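Local coordinates for Lmo0794 protein (Listeria monocytogenes, PDB 3EW7) that is of unknown function but has a Rossmann-type fold and probably binds NAD or NADP, perhaps as an oxidoreductase of the short-chain dehydrogenase family, at residues V27-R32 with I44-K49. The protein carries 3 engineered substitutions. Residues are numbered along the deposited sequence; the frame is centred on the assembly and turned at random.
Sequences VTAIVR and INILQK
A29 and V31 of strand 26-31 exchange backbone hydrogen bonds with N45, L47 and K49 along strand 45-48, the outermost within this chain, in parallel register. A29 N donates a hydrogen bond to N45 O at 2.8 Å, and L47 N returns one to A29 O at 2.9 Å with an N-H...O angle of 167°. V31 N then reaches L47 O at 3.2 Å, so each chain offers the groups of every second residue, as parallel pairing requires. At the ends the hydrogen bonds from N45 N to V27 O and from K49 N to V31 O are weak and bent. CA-H...O contacts supplement the pairing, for example I30 CA to L47 O at 3.3 Å.

The apolar contacts fall on both faces of the sheet. On the face of A29, its short side chain lets I44 CD1 come within 4.0 Å of A29 CB, and I46 CG1 approaches the same methyl. On the other face I30 CG1 packs alongside L47 CB at 4.3 Å; I30 is buried and beta-branched, as suits a strand, while L47 is partly exposed.

T28 and N45 point the same way on this second face, touching through T28 OG1 and N45 CB; N45, exposed at the sheet's edge, suits a polar residue. With OG1 beside its own backbone N (chi1 -76°), the buried threonine hydroxyl is satisfied by Q62, while CG2, anti to that N, lies 4.2 Å from L47 CB. K49 follows the strand at a partly exposed position, where its long chain carries NZ to a hydrogen bond with D53 O.

The two strands and helix 35-40 between them form a right-handed beta-alpha-beta crossover of the Rossmann fold. I37 of that helix packs on A29 and I46, V27 meets helix 11-22, and strand 2-6 pairs with the other edge of 26-31.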
loop_
_atom_site.group_PDB
_atom_site.type_symbol
_atom_site.label_atom_id
_atom_site.label_comp_id
_atom_site.label_asym_id
_atom_site.label_seq_id
_atom_site.Cartn_x
_atom_site.Cartn_y
_atom_site.Cartn_z
ATOM N N VAL A 27 -5.239 -4.131 -12.201
ATOM C CA VAL A 27 -5.324 -3.987 -10.761
ATOM C C VAL A 27 -5.970 -5.164 -10.054
ATOM O O VAL A 27 -7.003 -5.664 -10.495
ATOM C CB VAL A 27 -6.132 -2.718 -10.407
ATOM C CG1 VAL A 27 -6.379 -2.647 -8.917
ATOM C CG2 VAL A 27 -5.398 -1.485 -10.879
ATOM N N THR A 28 -5.354 -5.611 -8.964
ATOM C CA THR A 28 -5.919 -6.691 -8.162
ATOM C C THR A 28 -6.236 -6.114 -6.792
ATOM O O THR A 28 -5.368 -5.531 -6.140
ATOM C CB THR A 28 -4.953 -7.876 -7.963
ATOM O OG1 THR A 28 -4.883 -8.647 -9.166
ATOM C CG2 THR A 28 -5.444 -8.782 -6.835
ATOM N N ALA A 29 -7.489 -6.255 -6.371
ATOM C CA ALA A 29 -7.906 -5.762 -5.070
ATOM C C ALA A 29 -7.707 -6.893 -4.065
ATOM O O ALA A 29 -8.281 -7.972 -4.210
ATOM C CB ALA A 29 -9.368 -5.335 -5.107
ATOM N N ILE A 30 -6.868 -6.648 -3.065
ATOM C CA ILE A 30 -6.591 -7.630 -2.033
ATOM C C ILE A 30 -7.312 -7.135 -0.789
ATOM O O ILE A 30 -6.967 -6.090 -0.228
ATOM C CB ILE A 30 -5.081 -7.732 -1.799
ATOM C CG1 ILE A 30 -4.402 -8.153 -3.105
ATOM C CG2 ILE A 30 -4.781 -8.729 -0.694
ATOM C CD1 ILE A 30 -2.897 -8.140 -3.054
ATOM N N VAL A 31 -8.327 -7.894 -0.372
ATOM C CA VAL A 31 -9.161 -7.522 0.766
ATOM C C VAL A 31 -9.668 -8.674 1.631
ATOM O O VAL A 31 -9.625 -9.840 1.231
ATOM C CB VAL A 31 -10.379 -6.754 0.274
ATOM C CG1 VAL A 31 -9.942 -5.410 -0.296
ATOM C CG2 VAL A 31 -11.106 -7.584 -0.787
ATOM N N ARG A 32 -10.165 -8.323 2.818
ATOM C CA ARG A 32 -10.696 -9.296 3.761
ATOM C C ARG A 32 -12.073 -9.778 3.324
ATOM O O ARG A 32 -12.357 -10.968 3.365
ATOM C CB ARG A 32 -10.776 -8.686 5.161
ATOM C CG ARG A 32 -9.424 -8.273 5.734
ATOM C CD ARG A 32 -9.499 -8.048 7.239
ATOM N NE ARG A 32 -10.192 -9.159 7.879
ATOM C CZ ARG A 32 -11.391 -9.058 8.439
ATOM N NH1 ARG A 32 -12.017 -7.891 8.451
ATOM N NH2 ARG A 32 -11.981 -10.131 8.949
ATOM N N ILE A 44 -12.199 -5.554 -12.216
ATOM C CA ILE A 44 -10.853 -5.758 -11.690
ATOM C C ILE A 44 -10.690 -7.077 -10.930
ATOM O O ILE A 44 -11.637 -7.581 -10.334
ATOM C CB ILE A 44 -10.431 -4.546 -10.793
ATOM C CG1 ILE A 44 -10.176 -4.979 -9.348
ATOM C CG2 ILE A 44 -11.522 -3.475 -10.831
ATOM C CD1 ILE A 44 -11.425 -5.228 -8.537
ATOM N N ASN A 45 -9.480 -7.629 -10.966
ATOM C CA ASN A 45 -9.174 -8.889 -10.293
ATOM C C ASN A 45 -9.302 -8.769 -8.762
ATOM O O ASN A 45 -8.975 -7.735 -8.175
ATOM C CB ASN A 45 -7.759 -9.326 -10.657
ATOM C CG ASN A 45 -7.594 -10.822 -10.642
ATOM O OD1 ASN A 45 -8.182 -11.513 -9.812
ATOM N ND2 ASN A 45 -6.782 -11.335 -11.558
ATOM N N ILE A 46 -9.772 -9.832 -8.114
ATOM C CA ILE A 46 -9.951 -9.823 -6.663
ATOM C C ILE A 46 -9.365 -11.037 -5.949
ATOM O O ILE A 46 -9.649 -12.175 -6.305
ATOM C CB ILE A 46 -11.451 -9.762 -6.273
ATOM C CG1 ILE A 46 -12.028 -8.385 -6.574
ATOM C CG2 ILE A 46 -11.621 -10.054 -4.796
ATOM C CD1 ILE A 46 -13.516 -8.281 -6.276
ATOM N N LEU A 47 -8.545 -10.786 -4.936
ATOM C CA LEU A 47 -7.979 -11.860 -4.132
ATOM C C LEU A 47 -8.488 -11.566 -2.732
ATOM O O LEU A 47 -8.060 -10.599 -2.106
ATOM C CB LEU A 47 -6.453 -11.819 -4.126
ATOM C CG LEU A 47 -5.830 -12.911 -3.253
ATOM C CD1 LEU A 47 -5.798 -14.216 -4.016
ATOM C CD2 LEU A 47 -4.428 -12.516 -2.855
ATOM N N GLN A 48 -9.426 -12.373 -2.251
ATOM C CA GLN A 48 -9.960 -12.154 -0.914
ATOM C C GLN A 48 -9.058 -12.826 0.096
ATOM O O GLN A 48 -9.133 -14.037 0.291
ATOM C CB GLN A 48 -11.370 -12.718 -0.776
ATOM C CG GLN A 48 -11.954 -12.485 0.611
ATOM C CD GLN A 48 -13.458 -12.665 0.650
ATOM O OE1 GLN A 48 -13.964 -13.718 1.043
ATOM N NE2 GLN A 48 -14.186 -11.635 0.232
ATOM N N LYS A 49 -8.207 -12.035 0.735
ATOM C CA LYS A 49 -7.277 -12.573 1.716
ATOM C C LYS A 49 -6.828 -11.472 2.665
ATOM O O LYS A 49 -6.532 -10.360 2.239
ATOM C CB LYS A 49 -6.067 -13.167 0.994
ATOM C CG LYS A 49 -5.712 -14.581 1.400
ATOM C CD LYS A 49 -4.954 -15.271 0.271
ATOM C CE LYS A 49 -4.698 -16.750 0.543
ATOM N NZ LYS A 49 -3.524 -16.990 1.431
#